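Local structure of fusolin (Unidentified entomopoxvirus, 4OW5) at residues A[31-37]-A[113-118]; A[70-74]-A[86-90]; A[203-209]-A[232-236]. The protein binds chitin, probably acting on it as a lytic polysaccharide monooxygenase, and enhances virulence by way of the viral spindles into which it crystallizes in vivo. One frame throughout, in Å; residues are numbered along the deposited sequence.

Interaction 1 of 3, residues A[31-37]-A[113-118]; sequences DPMCRAA and VSGSWT
M33 and W117 bring the two backbones nearest, CA to CA 5.7 Å, with A37 facing V113 further along, as the first turns of helix 32-47 lie against the irregular chain of 113-118. The M33 side chain fills the interface. M33 CB sits over one face of the W117 indole, 3.7 Å from the centroid of the six-membered ring. Bends at chi2 and chi3 (-51° and -61°) then curl the chain over the indole, placing SD above the five-membered ring, a distant Met-aromatic contact, and M33 CE 3.5 Å from S114 O. That methyl also meets V113 CG2 and the backbone of G115. A37 CB approaches the indole at its edge, 3.9 Å from W117 CH2, while the rotation of the ring is fixed by its in-plane bond from NE1 to V113 O, 2.8 Å. At the helix start, D31 OD1 accepts from T118 OG1 at 2.6 Å on its syn side, 25° out of the carboxylate plane. D31 OD2 uses its anti lone pair for C34 N, 3.0 Å away, and water 1 links the same oxygen to T118 N. C34 is disulfide-bonded to C14, and the second subunit covers S116 with G238 and L237. This is an N-capped helix whose capping carboxylate also holds the neighbouring loop, within the helical part of the monooxygenase domain.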
# COMPACT_ATOMS: atom_id res chain seq x y z
N ASP A 31 13.35 -6.32 -14.46
CA ASP A 31 12.54 -6.36 -13.24
C ASP A 31 13.38 -7.01 -12.12
O ASP A 31 13.96 -8.07 -12.35
CB ASP A 31 11.23 -7.11 -13.47
CG ASP A 31 10.37 -7.14 -12.23
OD1 ASP A 31 9.65 -6.16 -11.99
OD2 ASP A 31 10.50 -8.10 -11.45
N PRO A 32 13.56 -6.34 -10.96
CA PRO A 32 14.42 -6.92 -9.91
C PRO A 32 13.99 -8.30 -9.42
O PRO A 32 14.84 -9.10 -9.06
CB PRO A 32 14.34 -5.90 -8.77
CG PRO A 32 13.81 -4.66 -9.36
CD PRO A 32 13.04 -5.01 -10.58
N MET A 33 12.67 -8.58 -9.35
CA MET A 33 12.22 -9.86 -8.84
C MET A 33 12.36 -10.93 -9.90
O MET A 33 12.82 -12.00 -9.55
CB MET A 33 10.81 -9.78 -8.26
CG MET A 33 10.74 -8.98 -6.98
SD MET A 33 11.94 -9.46 -5.71
CE MET A 33 11.45 -11.11 -5.42
N CYS A 34 12.09 -10.66 -11.20
CA CYS A 34 12.41 -11.64 -12.24
C CYS A 34 13.93 -11.90 -12.25
O CYS A 34 14.35 -13.05 -12.37
CB CYS A 34 11.91 -11.19 -13.61
SG CYS A 34 10.12 -10.95 -13.69
N ARG A 35 14.73 -10.86 -12.10
CA ARG A 35 16.18 -11.03 -12.08
C ARG A 35 16.61 -11.89 -10.88
O ARG A 35 17.43 -12.78 -11.06
CB ARG A 35 16.91 -9.68 -12.07
CG ARG A 35 18.42 -9.82 -12.11
CD ARG A 35 19.15 -8.53 -12.45
NE ARG A 35 18.99 -7.52 -11.40
CZ ARG A 35 18.17 -6.46 -11.44
NH1 ARG A 35 17.40 -6.23 -12.50
NH2 ARG A 35 18.12 -5.62 -10.42
N ALA A 36 16.09 -11.61 -9.68
CA ALA A 36 16.40 -12.39 -8.46
C ALA A 36 15.98 -13.85 -8.61
O ALA A 36 16.71 -14.71 -8.15
CB ALA A 36 15.69 -11.79 -7.25
N ALA A 37 14.81 -14.11 -9.19
CA ALA A 37 14.31 -15.49 -9.40
C ALA A 37 15.29 -16.25 -10.29
O ALA A 37 15.71 -17.36 -9.97
CB ALA A 37 12.92 -15.46 -10.04
N VAL A 113 10.62 -17.07 -4.41
CA VAL A 113 11.28 -16.17 -3.50
C VAL A 113 10.28 -15.05 -3.14
O VAL A 113 9.39 -14.75 -3.91
CB VAL A 113 12.62 -15.59 -4.03
CG1 VAL A 113 13.62 -16.69 -4.38
CG2 VAL A 113 12.40 -14.65 -5.19
N SER A 114 10.47 -14.43 -2.00
CA SER A 114 9.63 -13.34 -1.55
C SER A 114 10.32 -12.01 -1.87
O SER A 114 11.53 -11.96 -2.05
CB SER A 114 9.30 -13.48 -0.06
OG SER A 114 10.46 -13.57 0.74
N GLY A 115 9.52 -10.98 -2.01
CA GLY A 115 9.96 -9.65 -2.37
C GLY A 115 8.93 -8.84 -3.11
O GLY A 115 7.74 -9.20 -3.13
N SER A 116 9.41 -7.76 -3.77
CA SER A 116 8.57 -6.74 -4.41
C SER A 116 8.10 -7.15 -5.81
O SER A 116 8.34 -6.43 -6.78
CB SER A 116 9.34 -5.42 -4.48
OG SER A 116 10.62 -5.57 -5.08
N TRP A 117 7.39 -8.30 -5.91
CA TRP A 117 6.90 -8.79 -7.20
C TRP A 117 6.01 -7.74 -7.84
O TRP A 117 5.24 -7.12 -7.13
CB TRP A 117 6.14 -10.11 -7.05
CG TRP A 117 7.04 -11.26 -6.74
CD1 TRP A 117 7.31 -11.81 -5.52
CD2 TRP A 117 7.85 -11.96 -7.68
NE1 TRP A 117 8.15 -12.89 -5.66
CE2 TRP A 117 8.57 -12.95 -6.96
CE3 TRP A 117 8.02 -11.88 -9.07
CZ2 TRP A 117 9.44 -13.82 -7.59
CZ3 TRP A 117 8.90 -12.75 -9.69
CH2 TRP A 117 9.58 -13.71 -8.95
N THR A 118 6.15 -7.50 -9.16
CA THR A 118 5.38 -6.46 -9.83
C THR A 118 3.95 -6.94 -10.01
O THR A 118 3.74 -7.96 -10.66
CB THR A 118 5.99 -6.06 -11.17
OG1 THR A 118 7.32 -5.61 -10.95
CG2 THR A 118 5.17 -4.95 -11.90
O HOH W 1 8.01 -8.88 -11.01
O HOH W 2 10.02 -6.36 -9.07

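Interaction 2 of 3, residues A[70-74]-A[86-90]; sequences AALAG and NVVPN
V87, in the last turn of helix 80-87, spreads its two methyls against A71 and A73 and makes most of this contact. V87 CG1 rests on A71 CB at 3.6 Å and also comes to 3.8 Å from L72 O. V87 CG2 turns to A73, lying 3.9 Å from A73 CB and about as close to A73 CA. The side-chain torsion explains this division: CG1 stands trans to the backbone N (chi1 -174°) and CG2 trans to the carbonyl carbon, and this opens the fork toward the point where strand 70-72 runs out into the loop. V88, where the chain leaves helical geometry, adds a single methyl, its CG2 meeting A71 CB from another direction at 3.9 Å. A71 CB thus touches both valines.

One shell further out, the strand is held by backbone hydrogen bonds between A71 and G224 and between A73 and G222, and Y226 of strand 223-234 packs on both A71 and V88. H82, one helical turn and a little more before V87, bonds through NE2 to A73 O and touches V87. W167 NE1 bonds to V88 O. L72 points the other way, its side chain about 8 Å from that of H1, which binds copper or zinc in other structures of this protein, no metal being bound to this chain here.

Between the two segments themselves there is no hydrogen bond: the contact is made of small apolar groups in van der Waals touch. Such a contact has little directionality of its own, and its alignment probably owes much to the polar bonds around it, those of H82, W167 and the sheet.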
# COMPACT_ATOMS: atom_id res chain seq x y z
N ALA A 70 3.69 -27.09 -14.10
CA ALA A 70 2.82 -28.23 -13.90
C ALA A 70 3.35 -29.26 -12.95
O ALA A 70 4.56 -29.37 -12.72
CB ALA A 70 2.59 -28.89 -15.26
N ALA A 71 2.40 -30.07 -12.46
CA ALA A 71 2.63 -31.20 -11.57
C ALA A 71 1.63 -32.31 -11.91
O ALA A 71 0.48 -32.03 -12.28
CB ALA A 71 2.47 -30.78 -10.12
N LEU A 72 2.07 -33.55 -11.80
CA LEU A 72 1.24 -34.71 -12.14
C LEU A 72 0.63 -35.26 -10.88
O LEU A 72 1.36 -35.70 -9.99
CB LEU A 72 2.09 -35.80 -12.85
CG LEU A 72 2.88 -35.31 -14.06
CD1 LEU A 72 3.72 -36.44 -14.64
CD2 LEU A 72 1.96 -34.70 -15.12
N ALA A 73 -0.69 -35.24 -10.80
CA ALA A 73 -1.40 -35.75 -9.65
C ALA A 73 -1.75 -37.23 -9.78
O ALA A 73 -2.09 -37.85 -8.78
CB ALA A 73 -2.67 -34.96 -9.43
N GLY A 74 -1.70 -37.77 -11.00
CA GLY A 74 -2.12 -39.15 -11.23
C GLY A 74 -3.64 -39.24 -11.25
O GLY A 74 -4.32 -38.20 -11.31
N ASN A 86 1.06 -34.16 -1.46
CA ASN A 86 1.94 -34.94 -2.34
C ASN A 86 2.27 -34.30 -3.69
O ASN A 86 3.32 -34.59 -4.24
CB ASN A 86 1.28 -36.30 -2.63
CG ASN A 86 0.95 -37.12 -1.41
OD1 ASN A 86 1.72 -37.15 -0.44
ND2 ASN A 86 -0.19 -37.81 -1.42
N VAL A 87 1.36 -33.54 -4.27
CA VAL A 87 1.56 -33.06 -5.64
C VAL A 87 2.20 -31.68 -5.61
O VAL A 87 3.25 -31.49 -6.24
CB VAL A 87 0.22 -33.08 -6.41
CG1 VAL A 87 0.41 -32.73 -7.88
CG2 VAL A 87 -0.46 -34.43 -6.26
N VAL A 88 1.59 -30.74 -4.89
CA VAL A 88 2.14 -29.38 -4.71
C VAL A 88 2.14 -29.06 -3.19
O VAL A 88 1.38 -28.20 -2.72
CB VAL A 88 1.41 -28.31 -5.55
CG1 VAL A 88 2.16 -26.97 -5.51
CG2 VAL A 88 1.21 -28.79 -6.97
N PRO A 89 3.01 -29.76 -2.42
CA PRO A 89 3.07 -29.53 -0.98
C PRO A 89 3.73 -28.19 -0.64
O PRO A 89 3.39 -27.60 0.38
CB PRO A 89 3.88 -30.72 -0.47
CG PRO A 89 4.74 -31.11 -1.61
CD PRO A 89 3.89 -30.87 -2.82
N ASN A 90 4.66 -27.72 -1.47
CA ASN A 90 5.34 -26.46 -1.22
C ASN A 90 5.90 -25.96 -2.56
O ASN A 90 5.65 -26.62 -3.58
CB ASN A 90 6.39 -26.64 -0.13
CG ASN A 90 7.19 -27.90 -0.29
OD1 ASN A 90 7.80 -28.13 -1.33
ND2 ASN A 90 7.15 -28.78 0.69

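Interaction 3 of 3, residues A[203-209]-A[232-236]; sequences PVRQTQF and IFAHR. With EDO (1,2-ethanediol), chain G.
F233 and F209 meet where the connection between the two sheets of the fibronectin type III-like sandwich passes the end of strand 223-234. The chain leaves strand 194-203 in one sheet, runs through 203-209 and enters strand 209-217 in the other. The two phenyl rings are inclined by 29° and slid apart, with centroids at 5.4 Å, so they barely overlap; the contact is made by F209 CE1 and CZ against F233 CE2, each at 3.5 Å. F209 takes a chi1 of 62°, which sets its CG between the backbone N and the carbonyl carbon and swings the ring across to F233. Around the F233 ring, V204 CA, R205 N and P203 O come in obliquely. I232 lies along the backbone of the loop instead, its CG1 3.9 Å from Q208 CA.

Polar links join the same elements. Water 3 accepts from F233 N at 3.0 Å and donates to R205 O and T207 O, a water bridge of three hydrogen bonds from strand to loop. Further out, H235 NE2 donates to Q206 OE1 over 2.7 Å; the amide and imidazole are nearly coplanar, although the N-H...O angle of 140° makes the bond bent. H235 also stacks on Y161 of the second subunit, and T207 packs on T207 of that subunit. The R205 side chain leads away from 232-236, and its NH2 bonds edge-on to O1 of an ethanediol, 2.9 Å away, and also to T154 O; the diol probably comes from the crystallisation liquor. The whole is a sheet-to-sheet crossover of an immunoglobulin-like beta-sandwich, pinned by an aromatic pair inside and a water-bridged backbone beside it, at a surface that meets the second subunit.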
# COMPACT_ATOMS: atom_id res chain seq x y z
N PRO A 203 -12.37 -10.45 -3.70
CA PRO A 203 -12.49 -9.68 -2.46
C PRO A 203 -11.48 -8.54 -2.46
O PRO A 203 -10.33 -8.73 -2.83
CB PRO A 203 -12.19 -10.71 -1.35
CG PRO A 203 -12.41 -12.05 -2.00
CD PRO A 203 -12.04 -11.87 -3.43
N VAL A 204 -11.93 -7.36 -2.10
CA VAL A 204 -11.04 -6.26 -2.08
C VAL A 204 -10.03 -6.54 -0.91
O VAL A 204 -10.28 -7.32 0.03
CB VAL A 204 -11.78 -4.89 -2.03
CG1 VAL A 204 -10.81 -3.73 -1.96
CG2 VAL A 204 -12.61 -4.73 -3.29
N ARG A 205 -8.82 -6.16 -1.19
CA ARG A 205 -7.68 -6.28 -0.28
C ARG A 205 -7.12 -4.89 -0.19
O ARG A 205 -7.14 -4.15 -1.18
CB ARG A 205 -6.66 -7.27 -0.86
CG ARG A 205 -7.09 -8.73 -0.79
CD ARG A 205 -6.76 -9.34 0.53
NE ARG A 205 -7.14 -10.76 0.62
CZ ARG A 205 -8.36 -11.20 0.89
NH1 ARG A 205 -9.36 -10.35 1.09
NH2 ARG A 205 -8.60 -12.50 0.96
N GLN A 206 -6.58 -4.55 0.97
CA GLN A 206 -5.91 -3.27 1.18
C GLN A 206 -4.41 -3.39 0.97
O GLN A 206 -3.71 -2.43 1.13
CB GLN A 206 -6.22 -2.77 2.61
CG GLN A 206 -7.73 -2.75 2.93
CD GLN A 206 -8.55 -2.01 1.89
OE1 GLN A 206 -8.18 -0.92 1.43
NE2 GLN A 206 -9.72 -2.53 1.53
N THR A 207 -3.91 -4.57 0.60
CA THR A 207 -2.49 -4.84 0.38
C THR A 207 -2.31 -5.63 -0.91
O THR A 207 -3.26 -6.24 -1.42
CB THR A 207 -1.96 -5.67 1.56
OG1 THR A 207 -2.79 -6.83 1.68
CG2 THR A 207 -1.97 -4.91 2.87
N GLN A 208 -1.07 -5.71 -1.36
CA GLN A 208 -0.73 -6.50 -2.52
C GLN A 208 -0.99 -7.97 -2.19
O GLN A 208 -0.69 -8.41 -1.08
CB GLN A 208 0.70 -6.24 -2.95
CG GLN A 208 1.08 -7.06 -4.13
CD GLN A 208 2.36 -6.65 -4.79
OE1 GLN A 208 2.83 -5.51 -4.68
NE2 GLN A 208 2.96 -7.59 -5.46
N PHE A 209 -1.65 -8.68 -3.08
CA PHE A 209 -2.05 -10.06 -2.86
C PHE A 209 -1.71 -10.93 -4.05
O PHE A 209 -1.24 -10.46 -5.08
CB PHE A 209 -3.56 -10.12 -2.54
CG PHE A 209 -4.48 -9.63 -3.62
CD1 PHE A 209 -4.75 -8.28 -3.77
CD2 PHE A 209 -5.09 -10.52 -4.49
CE1 PHE A 209 -5.66 -7.84 -4.72
CE2 PHE A 209 -5.94 -10.08 -5.49
CZ PHE A 209 -6.26 -8.75 -5.57
N ILE A 232 -2.78 -5.85 -7.05
CA ILE A 232 -3.01 -4.81 -6.07
C ILE A 232 -4.15 -3.92 -6.53
O ILE A 232 -4.27 -3.61 -7.71
CB ILE A 232 -1.74 -3.97 -5.75
CG1 ILE A 232 -1.90 -3.28 -4.38
CG2 ILE A 232 -1.38 -2.97 -6.86
CD1 ILE A 232 -0.64 -2.49 -3.91
N PHE A 233 -4.99 -3.51 -5.60
CA PHE A 233 -6.03 -2.54 -5.90
C PHE A 233 -5.43 -1.15 -5.65
O PHE A 233 -4.70 -0.97 -4.68
CB PHE A 233 -7.28 -2.80 -5.02
CG PHE A 233 -8.02 -4.02 -5.50
CD1 PHE A 233 -8.67 -4.01 -6.72
CD2 PHE A 233 -8.08 -5.17 -4.73
CE1 PHE A 233 -9.31 -5.13 -7.20
CE2 PHE A 233 -8.78 -6.29 -5.19
CZ PHE A 233 -9.41 -6.25 -6.41
N ALA A 234 -5.67 -0.20 -6.54
CA ALA A 234 -5.22 1.18 -6.36
C ALA A 234 -6.42 2.02 -5.90
O ALA A 234 -7.47 2.02 -6.55
CB ALA A 234 -4.61 1.73 -7.62
N HIS A 235 -6.30 2.66 -4.74
CA HIS A 235 -7.43 3.43 -4.19
C HIS A 235 -7.65 4.73 -4.89
O HIS A 235 -6.70 5.39 -5.30
CB HIS A 235 -7.20 3.72 -2.72
CG HIS A 235 -7.20 2.51 -1.86
ND1 HIS A 235 -6.02 2.00 -1.35
CD2 HIS A 235 -8.24 1.77 -1.41
CE1 HIS A 235 -6.37 0.93 -0.64
NE2 HIS A 235 -7.70 0.76 -0.65
N ARG A 236 -8.88 5.15 -4.97
CA ARG A 236 -9.22 6.46 -5.50
C ARG A 236 -8.82 7.50 -4.42
O ARG A 236 -8.98 7.28 -3.21
CB ARG A 236 -10.71 6.56 -5.85
CG ARG A 236 -11.04 7.82 -6.65
CD ARG A 236 -12.43 7.78 -7.27
NE ARG A 236 -13.38 8.74 -6.67
CZ ARG A 236 -14.65 8.88 -7.05
NH1 ARG A 236 -15.15 8.13 -8.03
NH2 ARG A 236 -15.42 9.78 -6.45
C1 EDO G . -11.51 -12.55 2.90
O1 EDO G . -11.41 -12.98 1.55
C2 EDO G . -12.34 -11.25 2.97
O2 EDO G . -11.75 -10.37 3.91
O HOH W 3 -4.95 -4.43 -2.79

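Overall arrangement
From the N terminus, the chain passes strand 2-6 and helix 10-17 and enters helix 32-47, whose start meets 113-118 to close the long loop of interaction 1. Within that loop lies interaction 2, a short closure tying strand 70-72 to the end of helix 80-87. After strand 120-123 the chain lays down most of the remaining sandwich strands, and interaction 3 follows in series, joining the crossover 203-209 to the end of strand 223-234. Interactions 1 and 3 touch through W117 O and Q208 NE2, and both reach the second subunit. Interaction 2 stands apart, its centre about 30 Å from that of interaction 3, yet strand 70-72 pairs with 223-234 in one sheet.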